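Side-chain contacts in avidin-related protein 4/5 (Gallus gallus, PDB 1Y55), which binds biotin with high affinity in a pocket at one end of its beta-barrel, as a tetrameric relative of chicken avidin: residues Ser16-Arg21 with Ser47-Ile52; Gly31-Ala36 with Gly114-Thr119; Phe64-Asn69 with Thr75-Gln80. The protein carries 1 engineered substitution. All blocks are in the same frame, centred on the assembly; numbering follows the deposited sequence.

Contact 1: residues Ser16-Arg21 with Ser47-Ile52; sequences SIMTIR and SPLLGI. With BTN (biotin), chain C.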
# COMPACT_ATOMS: atom_id res chain seq x y z
N SER A 16 7.10 11.22 -16.05
CA SER A 16 6.60 10.21 -16.97
C SER A 16 5.47 10.77 -17.81
O SER A 16 4.77 11.68 -17.38
CB SER A 16 6.10 9.01 -16.19
OG SER A 16 7.15 8.47 -15.42
N ILE A 17 5.29 10.20 -19.00
CA ILE A 17 4.24 10.61 -19.93
C ILE A 17 3.36 9.43 -20.24
O ILE A 17 3.85 8.34 -20.48
CB ILE A 17 4.82 11.17 -21.24
CG1 ILE A 17 5.70 12.37 -20.96
CG2 ILE A 17 3.70 11.50 -22.23
CD1 ILE A 17 6.40 12.87 -22.19
N MET A 18 2.04 9.62 -20.26
CA MET A 18 1.19 8.58 -20.81
C MET A 18 0.20 9.21 -21.78
O MET A 18 -0.20 10.36 -21.65
CB MET A 18 0.49 7.76 -19.77
CG MET A 18 -0.43 8.53 -18.96
SD MET A 18 -1.41 7.37 -17.83
CE MET A 18 -2.48 8.56 -17.11
N THR A 19 -0.18 8.39 -22.74
CA THR A 19 -1.10 8.77 -23.78
C THR A 19 -2.23 7.76 -23.79
O THR A 19 -2.00 6.57 -23.95
CB THR A 19 -0.40 8.77 -25.13
OG1 THR A 19 0.78 9.59 -25.06
CG2 THR A 19 -1.29 9.40 -26.20
N ILE A 20 -3.44 8.24 -23.62
CA ILE A 20 -4.61 7.38 -23.54
C ILE A 20 -5.49 7.67 -24.75
O ILE A 20 -5.74 8.83 -25.11
CB ILE A 20 -5.35 7.62 -22.22
CG1 ILE A 20 -4.44 7.15 -21.07
CG2 ILE A 20 -6.71 6.89 -22.20
CD1 ILE A 20 -4.94 7.36 -19.67
N ARG A 21 -5.98 6.60 -25.36
CA ARG A 21 -6.79 6.68 -26.57
C ARG A 21 -8.27 6.81 -26.18
O ARG A 21 -8.59 7.16 -25.05
CB ARG A 21 -6.50 5.47 -27.46
CG ARG A 21 -5.02 5.32 -27.87
CD ARG A 21 -4.78 4.23 -28.90
NE ARG A 21 -3.36 4.05 -29.24
CZ ARG A 21 -2.50 3.28 -28.59
NH1 ARG A 21 -2.88 2.60 -27.52
NH2 ARG A 21 -1.24 3.18 -29.00
N SER A 47 5.65 1.46 -23.31
CA SER A 47 4.95 0.26 -22.86
C SER A 47 3.44 0.46 -22.92
O SER A 47 2.93 1.55 -22.69
CB SER A 47 5.39 -0.08 -21.45
OG SER A 47 6.77 -0.45 -21.43
N PRO A 48 2.70 -0.61 -23.22
CA PRO A 48 1.24 -0.51 -23.33
C PRO A 48 0.53 -0.52 -21.99
O PRO A 48 0.99 -1.13 -21.02
CB PRO A 48 0.89 -1.75 -24.14
CG PRO A 48 1.91 -2.75 -23.71
CD PRO A 48 3.18 -1.96 -23.56
N LEU A 49 -0.63 0.14 -21.98
CA LEU A 49 -1.53 0.12 -20.83
C LEU A 49 -2.95 -0.20 -21.28
O LEU A 49 -3.33 0.04 -22.43
CB LEU A 49 -1.48 1.43 -20.03
CG LEU A 49 -2.06 2.68 -20.70
CD1 LEU A 49 -3.56 2.84 -20.44
CD2 LEU A 49 -1.33 3.93 -20.25
N LEU A 50 -3.72 -0.75 -20.36
CA LEU A 50 -5.12 -1.12 -20.58
C LEU A 50 -5.86 -0.89 -19.29
O LEU A 50 -5.40 -1.35 -18.25
CB LEU A 50 -5.18 -2.59 -20.95
CG LEU A 50 -6.45 -3.16 -21.52
CD1 LEU A 50 -6.89 -2.40 -22.77
CD2 LEU A 50 -6.18 -4.63 -21.87
N GLY A 51 -7.00 -0.22 -19.33
CA GLY A 51 -7.75 0.07 -18.13
C GLY A 51 -9.22 0.33 -18.35
O GLY A 51 -9.74 0.19 -19.46
N ILE A 52 -9.88 0.67 -17.25
CA ILE A 52 -11.30 0.99 -17.24
C ILE A 52 -11.55 2.18 -16.34
O ILE A 52 -11.07 2.21 -15.20
CB ILE A 52 -12.19 -0.18 -16.77
CG1 ILE A 52 -11.70 -1.56 -17.25
CG2 ILE A 52 -13.62 0.05 -17.25
CD1 ILE A 52 -12.50 -2.71 -16.66
C11 BTN C . 10.53 -1.35 -14.19
O11 BTN C . 11.31 -0.59 -13.36
O12 BTN C . 10.86 -2.57 -14.48
C10 BTN C . 9.30 -0.83 -14.77
C9 BTN C . 9.10 0.66 -14.66
C8 BTN C . 8.41 1.05 -13.35
C7 BTN C . 8.21 2.57 -13.27
C2 BTN C . 7.35 3.01 -12.05
S1 BTN C . 5.63 2.59 -12.16
C6 BTN C . 5.34 3.58 -10.68
C5 BTN C . 6.19 4.84 -10.87
N1 BTN C . 5.51 5.88 -11.62
C3 BTN C . 6.12 6.11 -12.77
O3 BTN C . 5.70 7.00 -13.65
N2 BTN C . 7.19 5.35 -12.93
C4 BTN C . 7.40 4.51 -11.76

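Contact 2: residues Gly31-Ala36 with Gly114-Thr119; sequences GTYLTA and GYNNFT. With BTN (biotin), chain C.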
# COMPACT_ATOMS: atom_id res chain seq x y z
N GLY A 31 -3.64 2.62 -24.18
CA GLY A 31 -2.72 3.70 -24.31
C GLY A 31 -1.29 3.22 -24.21
O GLY A 31 -0.99 2.03 -24.26
N THR A 32 -0.40 4.19 -24.05
CA THR A 32 1.02 3.92 -23.86
C THR A 32 1.55 4.74 -22.69
O THR A 32 0.99 5.77 -22.33
CB THR A 32 1.84 4.23 -25.11
OG1 THR A 32 1.73 5.64 -25.39
CG2 THR A 32 1.33 3.48 -26.34
N TYR A 33 2.63 4.24 -22.13
CA TYR A 33 3.23 4.82 -20.94
C TYR A 33 4.74 4.87 -21.16
O TYR A 33 5.34 3.83 -21.43
CB TYR A 33 2.89 3.98 -19.70
CG TYR A 33 3.01 4.72 -18.39
CD1 TYR A 33 4.25 4.97 -17.81
CD2 TYR A 33 1.88 5.16 -17.72
CE1 TYR A 33 4.35 5.65 -16.59
CE2 TYR A 33 1.98 5.83 -16.52
CZ TYR A 33 3.21 6.08 -15.96
OH TYR A 33 3.25 6.76 -14.77
N LEU A 34 5.33 6.06 -21.04
CA LEU A 34 6.78 6.24 -21.11
C LEU A 34 7.24 6.68 -19.72
O LEU A 34 7.06 7.83 -19.32
CB LEU A 34 7.16 7.27 -22.18
CG LEU A 34 8.66 7.40 -22.42
CD1 LEU A 34 9.27 6.10 -22.90
CD2 LEU A 34 8.93 8.51 -23.42
N THR A 35 7.76 5.73 -18.95
CA THR A 35 8.21 6.06 -17.61
C THR A 35 9.53 6.83 -17.66
O THR A 35 10.40 6.54 -18.47
CB THR A 35 8.33 4.82 -16.73
OG1 THR A 35 8.73 5.25 -15.41
CG2 THR A 35 9.35 3.79 -17.25
N ALA A 36 9.65 7.82 -16.77
CA ALA A 36 10.90 8.57 -16.65
C ALA A 36 11.95 7.80 -15.86
O ALA A 36 13.15 8.09 -15.99
CB ALA A 36 10.64 9.90 -15.99
N GLY A 114 3.36 3.37 -4.31
CA GLY A 114 3.62 4.80 -4.38
C GLY A 114 2.43 5.58 -4.91
O GLY A 114 1.32 5.05 -5.04
N TYR A 115 2.69 6.85 -5.21
CA TYR A 115 1.68 7.78 -5.69
C TYR A 115 2.12 8.39 -6.99
O TYR A 115 3.29 8.40 -7.34
CB TYR A 115 1.39 8.89 -4.68
CG TYR A 115 2.44 9.96 -4.52
CD1 TYR A 115 2.35 11.15 -5.23
CD2 TYR A 115 3.50 9.80 -3.64
CE1 TYR A 115 3.28 12.16 -5.06
CE2 TYR A 115 4.42 10.81 -3.45
CZ TYR A 115 4.30 11.99 -4.15
OH TYR A 115 5.24 12.97 -3.94
N ASN A 116 1.19 8.99 -7.72
CA ASN A 116 1.53 9.89 -8.80
C ASN A 116 0.39 10.84 -9.06
O ASN A 116 -0.77 10.43 -9.16
CB ASN A 116 1.83 9.15 -10.13
CG ASN A 116 3.24 8.61 -10.25
OD1 ASN A 116 3.43 7.42 -10.53
ND2 ASN A 116 4.24 9.49 -10.13
N ASN A 117 0.73 12.11 -9.27
CA ASN A 117 -0.22 13.13 -9.68
C ASN A 117 0.03 13.45 -11.13
O ASN A 117 1.17 13.69 -11.52
CB ASN A 117 -0.01 14.36 -8.79
CG ASN A 117 -0.15 14.02 -7.30
OD1 ASN A 117 -1.11 13.38 -6.93
ND2 ASN A 117 0.80 14.42 -6.48
N PHE A 118 -1.03 13.43 -11.95
CA PHE A 118 -0.90 13.69 -13.38
C PHE A 118 -1.69 14.95 -13.75
O PHE A 118 -2.79 15.19 -13.24
CB PHE A 118 -1.48 12.56 -14.26
CG PHE A 118 -0.79 11.21 -14.15
CD1 PHE A 118 0.02 10.74 -15.18
CD2 PHE A 118 -0.99 10.37 -13.06
CE1 PHE A 118 0.62 9.48 -15.13
CE2 PHE A 118 -0.40 9.12 -13.01
CZ PHE A 118 0.40 8.67 -14.04
N THR A 119 -1.12 15.71 -14.69
CA THR A 119 -1.82 16.82 -15.31
C THR A 119 -1.66 16.71 -16.82
O THR A 119 -0.80 16.00 -17.32
CB THR A 119 -1.29 18.17 -14.81
OG1 THR A 119 0.12 18.25 -15.01
CG2 THR A 119 -1.54 18.36 -13.30
C11 BTN C . 10.53 -1.35 -14.19
O11 BTN C . 11.31 -0.59 -13.36
O12 BTN C . 10.86 -2.57 -14.48
C10 BTN C . 9.30 -0.83 -14.77
C9 BTN C . 9.10 0.66 -14.66
C8 BTN C . 8.41 1.05 -13.35
C7 BTN C . 8.21 2.57 -13.27
C2 BTN C . 7.35 3.01 -12.05
S1 BTN C . 5.63 2.59 -12.16
C6 BTN C . 5.34 3.58 -10.68
C5 BTN C . 6.19 4.84 -10.87
N1 BTN C . 5.51 5.88 -11.62
C3 BTN C . 6.12 6.11 -12.77
O3 BTN C . 5.70 7.00 -13.65
N2 BTN C . 7.19 5.35 -12.93
C4 BTN C . 7.40 4.51 -11.76

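Contact 3: residues Phe64-Asn69 with Thr75-Gln80; sequences FTVHWN and TVFTGQ. With BTN (biotin), chain C.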
# COMPACT_ATOMS: atom_id res chain seq x y z
N PHE A 64 -5.78 1.17 -14.32
CA PHE A 64 -5.14 0.63 -15.49
C PHE A 64 -3.92 -0.18 -15.10
O PHE A 64 -3.33 -0.00 -14.04
CB PHE A 64 -4.83 1.70 -16.57
CG PHE A 64 -3.89 2.81 -16.14
CD1 PHE A 64 -2.51 2.69 -16.29
CD2 PHE A 64 -4.40 4.00 -15.66
CE1 PHE A 64 -1.67 3.73 -15.95
CE2 PHE A 64 -3.54 5.03 -15.32
CZ PHE A 64 -2.18 4.88 -15.47
N THR A 65 -3.53 -1.07 -16.01
CA THR A 65 -2.36 -1.91 -15.92
C THR A 65 -1.37 -1.49 -16.98
O THR A 65 -1.75 -1.31 -18.15
CB THR A 65 -2.77 -3.37 -16.17
OG1 THR A 65 -3.69 -3.80 -15.17
CG2 THR A 65 -1.57 -4.31 -16.10
N VAL A 66 -0.10 -1.35 -16.60
CA VAL A 66 1.00 -1.16 -17.53
C VAL A 66 1.82 -2.44 -17.58
O VAL A 66 2.38 -2.88 -16.58
CB VAL A 66 1.92 0.01 -17.12
CG1 VAL A 66 2.99 0.22 -18.18
CG2 VAL A 66 1.12 1.28 -16.93
N HIS A 67 1.89 -3.03 -18.77
CA HIS A 67 2.76 -4.17 -19.04
C HIS A 67 4.10 -3.61 -19.53
O HIS A 67 4.22 -3.18 -20.68
CB HIS A 67 2.13 -5.12 -20.08
CG HIS A 67 3.09 -6.06 -20.72
ND1 HIS A 67 3.18 -7.43 -20.50
CD2 HIS A 67 4.05 -5.78 -21.63
CE1 HIS A 67 4.14 -7.93 -21.28
NE2 HIS A 67 4.69 -6.94 -21.96
N TRP A 68 5.11 -3.58 -18.67
CA TRP A 68 6.39 -3.02 -19.06
C TRP A 68 7.01 -3.91 -20.15
O TRP A 68 7.11 -5.13 -19.99
CB TRP A 68 7.32 -2.90 -17.85
CG TRP A 68 6.71 -2.03 -16.80
CD1 TRP A 68 6.19 -2.44 -15.61
CD2 TRP A 68 6.42 -0.62 -16.89
NE1 TRP A 68 5.64 -1.38 -14.94
CE2 TRP A 68 5.77 -0.25 -15.70
CE3 TRP A 68 6.67 0.38 -17.85
CZ2 TRP A 68 5.37 1.05 -15.45
CZ3 TRP A 68 6.28 1.67 -17.59
CH2 TRP A 68 5.64 2.00 -16.41
N ASN A 69 7.43 -3.30 -21.25
CA ASN A 69 7.95 -4.05 -22.38
C ASN A 69 9.44 -4.36 -22.27
O ASN A 69 10.01 -4.96 -23.17
CB ASN A 69 7.68 -3.32 -23.70
CG ASN A 69 6.31 -3.63 -24.26
OD1 ASN A 69 5.50 -4.37 -23.68
ND2 ASN A 69 6.03 -3.03 -25.42
N THR A 75 2.89 -2.79 -13.45
CA THR A 75 2.34 -1.81 -12.51
C THR A 75 0.84 -1.66 -12.72
O THR A 75 0.38 -1.65 -13.86
CB THR A 75 3.01 -0.44 -12.64
OG1 THR A 75 4.41 -0.64 -12.43
CG2 THR A 75 2.50 0.57 -11.61
N VAL A 76 0.10 -1.50 -11.64
CA VAL A 76 -1.28 -1.04 -11.72
C VAL A 76 -1.40 0.30 -11.03
O VAL A 76 -0.77 0.55 -10.01
CB VAL A 76 -2.28 -2.06 -11.10
CG1 VAL A 76 -2.32 -3.34 -11.94
CG2 VAL A 76 -1.95 -2.38 -9.65
N PHE A 77 -2.22 1.16 -11.62
CA PHE A 77 -2.56 2.47 -11.10
C PHE A 77 -4.07 2.55 -10.88
O PHE A 77 -4.85 2.07 -11.71
CB PHE A 77 -2.22 3.59 -12.10
CG PHE A 77 -0.76 3.82 -12.33
CD1 PHE A 77 -0.03 2.99 -13.17
CD2 PHE A 77 -0.11 4.91 -11.77
CE1 PHE A 77 1.30 3.24 -13.43
CE2 PHE A 77 1.24 5.16 -12.03
CZ PHE A 77 1.93 4.31 -12.85
N THR A 78 -4.49 3.18 -9.79
CA THR A 78 -5.90 3.53 -9.63
C THR A 78 -6.01 4.92 -9.07
O THR A 78 -5.12 5.39 -8.37
CB THR A 78 -6.61 2.46 -8.79
OG1 THR A 78 -8.03 2.67 -8.80
CG2 THR A 78 -6.19 2.48 -7.34
N GLY A 79 -7.09 5.60 -9.37
CA GLY A 79 -7.26 6.96 -8.92
C GLY A 79 -8.55 7.56 -9.39
O GLY A 79 -9.49 6.85 -9.77
N GLN A 80 -8.58 8.89 -9.34
CA GLN A 80 -9.77 9.65 -9.70
C GLN A 80 -9.34 10.88 -10.49
O GLN A 80 -8.30 11.47 -10.23
CB GLN A 80 -10.56 10.03 -8.43
CG GLN A 80 -11.91 10.68 -8.70
CD GLN A 80 -12.81 10.83 -7.47
OE1 GLN A 80 -13.96 11.32 -7.63
NE2 GLN A 80 -12.38 10.44 -6.33
C11 BTN C . 10.53 -1.35 -14.19
O11 BTN C . 11.31 -0.59 -13.36
O12 BTN C . 10.86 -2.57 -14.48
C10 BTN C . 9.30 -0.83 -14.77
C9 BTN C . 9.10 0.66 -14.66
C8 BTN C . 8.41 1.05 -13.35
C7 BTN C . 8.21 2.57 -13.27
C2 BTN C . 7.35 3.01 -12.05
S1 BTN C . 5.63 2.59 -12.16
C6 BTN C . 5.34 3.58 -10.68
C5 BTN C . 6.19 4.84 -10.87
N1 BTN C . 5.51 5.88 -11.62
C3 BTN C . 6.12 6.11 -12.77
O3 BTN C . 5.70 7.00 -13.65
N2 BTN C . 7.19 5.35 -12.93
C4 BTN C . 7.40 4.51 -11.76

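Contact 1: residues Ser16-Arg21 with Ser47-Ile52
Leu-49 meets Met-18 and Ile-20 beside a flat group, the ring of Phe-64. Both methyls of Leu-49 lie on one face of that ring, above its rim rather than its centre. Phe-77 is on the other face, and Met-18 SD sits by the rim on the Leu-49 side. The setting is the interior of the avidin beta-barrel, an antiparallel barrel of eight strands. Strands 17-20 and 47-53 are not neighbours in it, because strand 28-34 runs between them. The nearest alpha carbons are therefore still 8.3 Å apart, CA of Ile-20 to CA of Leu-49. No hydrogen bond joins the two segments. Between Ile-20 and Leu-49 the middle strand has Gly-31, which puts no side chain between them. The contact is small and apolar. Met-18 SD lies 4.2 Å from Leu-49 CD2, and Ile-20 CG1 lies 4.4 Å from Leu-49 CD1. The two branches of one leucine thus serve two different partners. The CG of Met-18 stands between its backbone N and carbonyl carbon (chi1 63°). The rest of the chain is extended, which carries the sulfur into the core. The Met-18 side chain also packs on Tyr-33, Trp-10 and Phe-64. At the other end of the segment Ser-16 leaves the core packing and takes part in the biotin pocket. Its OG accepts a hydrogen bond from the backbone N of Ala-36, which fixes the hydroxyl in place. The same OG donates to the ureido oxygen of biotin, with Ser-16 OG 2.7 Å from BTN O3.

Contact 2: residues Gly31-Ala36 with Gly114-Thr119
Tyr-33 is the first residue of 31-36 to reach across the barrel, toward Phe-118. Its CG is anti to the backbone N (chi1 -159°), and the ring points inward with the hydroxyl leading. Tyr-33 OH comes 3.5 Å from Phe-118 CZ. The two rings meet at their edges, with Tyr-33 CE2 4.1 Å from Phe-118 CZ. The backbones stay far apart, with the CA atoms of Tyr-33 and Phe-118 separated by 12.4 Å. Tyr-33 OH donates to biotin, 2.7 Å from BTN O3, and this oxygen lies near the plane of the tyrosine ring. Asn-12 ND2 is also hydrogen-bonded to biotin, probably at O3 as in avidin, beside the serine already there. Three hydrogen bonds to one oxygen would probably polarise the ureido carbonyl. Strands 28-34 and 111-120 thus face each other across the avidin beta-barrel, with the ureido ring of biotin between the side chains they send inward. Next along the segment, Thr-35 OG1 accepts from the ligand, 2.9 Å from BTN N2 in a nearly straight bond (174°). It is also hydrogen-bonded to the carbonyl of Val-37. Thr-35 CG2 touches the tail of biotin, 4.1 Å from BTN C9. From the facing strand Asn-116 OD1 accepts from the second ureido nitrogen, 2.8 Å from BTN N1 and again close to straight (168°). Asn-116 ND2 is hydrogen-bonded to Asn-13 OD1, which fixes the turn of the amide and keeps OD1 directed at biotin.

Contact 3: residues Phe64-Asn69 with Thr75-Gln80
Strands 64-67 and 75-80 run antiparallel, their axes 4.8 Å apart at closest approach and 157° between their directions. They form a beta hairpin in the wall of the avidin barrel. Phe-64 with Phe-77 and Val-66 with Thr-75 are hydrogen-bonded pairs, two backbone bonds each. Thr-65 with Val-76, between them, is a non-hydrogen-bonded pair. These two side chains stand side by side on the outer face, where the second subunit packs: Val-76 lies against Val-76 of that subunit. The other pairs point into the barrel. The rings of Phe-64 and Phe-77 are nearly parallel (18°) but slid apart, with centroids 4.8 Å from each other. Instead of a full stack, Phe-77 CB makes a CH-pi contact 3.8 Å from the centroid of the Phe-64 ring. Phe-64 takes the cramped rotamer, CG between the backbone N and the carbonyl carbon (chi1 61°), which brings its ring over toward Phe-77. Val-66 CG2 touches the Phe-77 ring, 4.0 Å from Phe-77 CE1. Trp-68, further along the segment, is part of the biotin pocket. Biotin C9 lies 3.6 Å above the centre of one face of its indole, and Val-66 CG1 lies against the opposite face, toward its rim. At the edge, in the ring plane, Trp-68 NE1 donates to Thr-75 OG1 over 2.9 Å, a bond that fixes the rotation of the indole. With an alanine in place of Trp-68, the tail of biotin would probably lose its flat apolar support, and Thr-75 OG1 its indole donor. That same hydroxyl faces the thioether of the ligand, with Thr-75 OG1 3.5 Å from BTN S1.

The three contacts share one closed barrel and touch the same biotin. The centre of contact 1 lies 8 Å from those of contacts 2 and 3, which are 9 Å apart. Strand 28-34 of contact 2 runs between the two strands of contact 1, and Ser-47 O lies 2.8 Å from Tyr-33 N, a probable hydrogen bond. Contact 1 also borders the hairpin of contact 3, with Leu-50 O 2.9 Å from Thr-65 N, also a probable hydrogen bond. Contacts 2 and 3 meet inside the barrel, with Tyr-33 OH 3.4 Å from Phe-77 CZ and Tyr-33 CD1 3.6 Å from Trp-68 CH2. Contacts 1 and 2 supply ureido hydrogen bonds, whereas contact 3 lines the tail and sulfur.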